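Local coordinates for protein S-adenosyl-L-methionine methyl transferase (Ruegeria pomeroyi DSS-3, PDB 3IHT) that binds S-adenosylmethionine in a Rossmann-like fold and probably transfers its methyl group to an acceptor, at residues His32-Thr37 and His56-His61. Sequence-based numbering, arbitrary orientation.
Sequences HAIAQT and HHLRQH
Ala33 O, next to the Ile34 that reaches across to Leu58 and His61, accepts the hydroxyl Thr37 OG1 at 2.8 Å and, more weakly, Thr37 N. The hydroxyl approaches tilted 27° from the carbonyl plane. Threonine suits this place because its short side chain can fold back on the helix while OG1 also bonds Arg65, whose guanidinium group reaches Ile34 O as well. The contact belongs to the Rossmann-like methyltransferase fold: helix 15-36, which precedes the first strand, packs against helix 53-61, which follows the glycine-bearing S-adenosylmethionine loop. Small Ala33 lets its helix settle on Leu109, Leu142 and Val144 of the central sheet.

Between residues 32-37 and 56-61 the contact is made by Ile34. Its CG1 lies beside the backbone N (chi1 -68°) and anti to the carbonyl carbon, and the chain then runs out nearly extended, which delivers CD1 to two residues about one helical turn apart. Isoleucine suits the place because both branches are used: CD1 lies 3.9 Å from Leu58 CD2, the methyl that leucine offers it, and 3.7 Å from His61 CB, while Ile34 CG2 sits 3.7 Å from His61 O. The Ile34 and His61 side chains cross at about a right angle.

The Leu58 side chain is about 8 Å from the bound S-adenosylmethionine. A polar link joins the helices nearby: His57 NE2 bonds Glu31 of the same chain, and ND1 bonds Ser14 of the second subunit. The His61 ring turns away from Ile34 toward His57; His61 CD2 lies 3.5 Å above the His57 ring plane, offset toward its rim.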
ATOM      1  N   HIS A  32       2.591  18.589  -5.195  1.00 16.54           N
ATOM      2  CA  HIS A  32       3.123  19.877  -4.774  1.00 17.07           C
ATOM      3  C   HIS A  32       4.495  20.128  -5.425  1.00 16.77           C
ATOM      4  O   HIS A  32       4.726  21.191  -5.995  1.00 16.79           O
ATOM      5  CB  HIS A  32       3.231  19.922  -3.243  1.00 17.56           C
ATOM      6  CG  HIS A  32       3.839  21.179  -2.703  1.00 17.83           C
ATOM      7  ND1 HIS A  32       3.262  22.426  -2.863  1.00 18.69           N
ATOM      8  CD2 HIS A  32       4.978  21.380  -1.996  1.00 20.51           C
ATOM      9  CE1 HIS A  32       4.028  23.338  -2.287  1.00 20.53           C
ATOM     10  NE2 HIS A  32       5.059  22.726  -1.728  1.00 19.92           N
ATOM     11  N   ALA A  33       5.375  19.129  -5.343  1.00 16.35           N
ATOM     12  CA  ALA A  33       6.744  19.252  -5.861  1.00 16.76           C
ATOM     13  C   ALA A  33       6.771  19.461  -7.385  1.00 16.86           C
ATOM     14  O   ALA A  33       7.546  20.287  -7.881  1.00 16.85           O
ATOM     15  CB  ALA A  33       7.617  18.072  -5.447  1.00 16.49           C
ATOM     16  N   ILE A  34       5.886  18.763  -8.118  1.00 17.34           N
ATOM     17  CA  ILE A  34       5.774  18.951  -9.562  1.00 17.49           C
ATOM     18  C   ILE A  34       5.376  20.405  -9.878  1.00 18.02           C
ATOM     19  O   ILE A  34       5.994  21.078 -10.718  1.00 18.25           O
ATOM     20  CB  ILE A  34       4.758  17.940 -10.223  1.00 17.07           C
ATOM     21  CG1 ILE A  34       5.311  16.508 -10.158  1.00 18.36           C
ATOM     22  CG2 ILE A  34       4.408  18.388 -11.690  1.00 18.93           C
ATOM     23  CD1 ILE A  34       4.225  15.402 -10.354  1.00 18.49           C
ATOM     24  N   ALA A  35       4.363  20.911  -9.190  1.00 18.60           N
ATOM     25  CA  ALA A  35       3.918  22.291  -9.392  1.00 19.06           C
ATOM     26  C   ALA A  35       5.018  23.309  -9.098  1.00 19.13           C
ATOM     27  O   ALA A  35       5.227  24.285  -9.858  1.00 19.42           O
ATOM     28  CB  ALA A  35       2.675  22.581  -8.520  1.00 18.63           C
ATOM     29  N   GLN A  36       5.708  23.074  -7.997  1.00 19.89           N
ATOM     30  CA  GLN A  36       6.773  23.952  -7.516  1.00 20.27           C
ATOM     31  C   GLN A  36       8.009  23.926  -8.405  1.00 20.08           C
ATOM     32  O   GLN A  36       8.848  24.823  -8.289  1.00 20.98           O
ATOM     33  CB  GLN A  36       7.194  23.546  -6.111  1.00 20.72           C
ATOM     34  CG  GLN A  36       6.177  23.903  -5.055  1.00 23.09           C
ATOM     35  CD  GLN A  36       6.180  25.386  -4.771  1.00 27.84           C
ATOM     36  OE1 GLN A  36       7.238  25.963  -4.470  1.00 32.24           O
ATOM     37  NE2 GLN A  36       5.016  26.022  -4.884  1.00 26.38           N
ATOM     38  N   THR A  37       8.115  22.931  -9.278  1.00 18.23           N
ATOM     39  CA  THR A  37       9.246  22.812 -10.212  1.00 17.86           C
ATOM     40  C   THR A  37       8.859  22.923 -11.688  1.00 18.47           C
ATOM     41  O   THR A  37       9.665  22.592 -12.567  1.00 18.09           O
ATOM     42  CB  THR A  37      10.033  21.497  -9.977  1.00 16.38           C
ATOM     43  OG1 THR A  37       9.170  20.370 -10.101  1.00 14.93           O
ATOM     44  CG2 THR A  37      10.693  21.513  -8.557  1.00 15.47           C
ATOM     45  N   HIS A  56       3.575   5.568 -12.039  1.00 16.01           N
ATOM     46  CA  HIS A  56       2.339   5.746 -12.795  1.00 15.87           C
ATOM     47  C   HIS A  56       1.735   7.116 -12.516  1.00 16.62           C
ATOM     48  O   HIS A  56       1.275   7.801 -13.430  1.00 16.19           O
ATOM     49  CB  HIS A  56       1.341   4.654 -12.433  1.00 16.91           C
ATOM     50  CG  HIS A  56       0.146   4.582 -13.351  1.00 16.95           C
ATOM     51  ND1 HIS A  56      -1.036   5.239 -13.089  1.00 16.28           N
ATOM     52  CD2 HIS A  56      -0.038   3.937 -14.530  1.00 19.93           C
ATOM     53  CE1 HIS A  56      -1.905   4.991 -14.058  1.00 17.61           C
ATOM     54  NE2 HIS A  56      -1.318   4.209 -14.950  1.00 16.54           N
ATOM     55  N   HIS A  57       1.758   7.511 -11.241  1.00 16.43           N
ATOM     56  CA  HIS A  57       1.254   8.823 -10.824  1.00 16.45           C
ATOM     57  C   HIS A  57       2.063   9.955 -11.463  1.00 16.23           C
ATOM     58  O   HIS A  57       1.485  10.920 -11.985  1.00 16.98           O
ATOM     59  CB  HIS A  57       1.283   8.946  -9.291  1.00 16.57           C
ATOM     60  CG  HIS A  57       0.369  10.005  -8.771  1.00 16.70           C
ATOM     61  ND1 HIS A  57      -0.999   9.816  -8.686  1.00 16.31           N
ATOM     62  CD2 HIS A  57       0.609  11.275  -8.361  1.00 17.06           C
ATOM     63  CE1 HIS A  57      -1.551  10.915  -8.202  1.00 19.70           C
ATOM     64  NE2 HIS A  57      -0.603  11.822  -8.015  1.00 17.63           N
ATOM     65  N   LEU A  58       3.388   9.832 -11.444  1.00 15.70           N
ATOM     66  CA  LEU A  58       4.258  10.814 -12.071  1.00 16.87           C
ATOM     67  C   LEU A  58       3.969  10.938 -13.566  1.00 17.48           C
ATOM     68  O   LEU A  58       3.904  12.047 -14.098  1.00 17.86           O
ATOM     69  CB  LEU A  58       5.741  10.478 -11.865  1.00 16.82           C
ATOM     70  CG  LEU A  58       6.292  10.641 -10.430  1.00 18.07           C
ATOM     71  CD1 LEU A  58       7.728  10.063 -10.351  1.00 20.48           C
ATOM     72  CD2 LEU A  58       6.273  12.091  -9.998  1.00 18.65           C
ATOM     73  N   ARG A  59       3.793   9.800 -14.232  1.00 18.25           N
ATOM     74  CA  ARG A  59       3.507   9.810 -15.669  0.50 18.94           C
ATOM     75  C   ARG A  59       2.226  10.592 -15.966  1.00 19.80           C
ATOM     76  O   ARG A  59       2.132  11.250 -16.996  1.00 20.29           O
ATOM     77  CB  ARG A  59       3.404   8.387 -16.229  0.50 18.69           C
ATOM     78  CG  ARG A  59       4.694   7.584 -16.216  0.50 18.56           C
ATOM     79  CD  ARG A  59       4.505   6.250 -16.940  0.50 19.62           C
ATOM     80  NE  ARG A  59       3.918   6.410 -18.280  0.50 21.63           N
ATOM     81  CZ  ARG A  59       4.603   6.406 -19.417  0.50 19.69           C
ATOM     82  NH1 ARG A  59       5.909   6.215 -19.408  0.50 18.86           N
ATOM     83  NH2 ARG A  59       3.968   6.560 -20.577  0.50 19.32           N
ATOM     84  N   GLN A  60       1.235  10.518 -15.079  1.00 19.70           N
ATOM     85  CA  GLN A  60      -0.032  11.224 -15.251  0.50 20.40           C
ATOM     86  C   GLN A  60       0.095  12.741 -14.987  1.00 20.54           C
ATOM     87  O   GLN A  60      -0.584  13.556 -15.630  1.00 22.04           O
ATOM     88  CB  GLN A  60      -1.099  10.607 -14.330  0.50 20.17           C
ATOM     89  CG  GLN A  60      -2.511  11.150 -14.514  0.50 21.72           C
ATOM     90  CD  GLN A  60      -3.586  10.268 -13.863  0.50 21.65           C
ATOM     91  OE1 GLN A  60      -3.568   9.045 -13.992  0.50 24.00           O
ATOM     92  NE2 GLN A  60      -4.539  10.896 -13.212  0.50 19.34           N
ATOM     93  N   HIS A  61       0.950  13.123 -14.030  1.00 18.73           N
ATOM     94  CA  HIS A  61       1.035  14.502 -13.548  1.00 19.44           C
ATOM     95  C   HIS A  61       2.197  15.358 -14.074  1.00 20.41           C
ATOM     96  O   HIS A  61       2.126  16.573 -14.045  1.00 20.23           O
ATOM     97  CB  HIS A  61       1.028  14.500 -12.008  1.00 18.57           C
ATOM     98  CG  HIS A  61      -0.310  14.162 -11.446  1.00 20.06           C
ATOM     99  ND1 HIS A  61      -1.209  15.128 -11.040  1.00 21.03           N
ATOM    100  CD2 HIS A  61      -0.927  12.970 -11.272  1.00 19.22           C
ATOM    101  CE1 HIS A  61      -2.329  14.534 -10.650  1.00 22.14           C
ATOM    102  NE2 HIS A  61      -2.180  13.228 -10.780  1.00 18.73           N
TER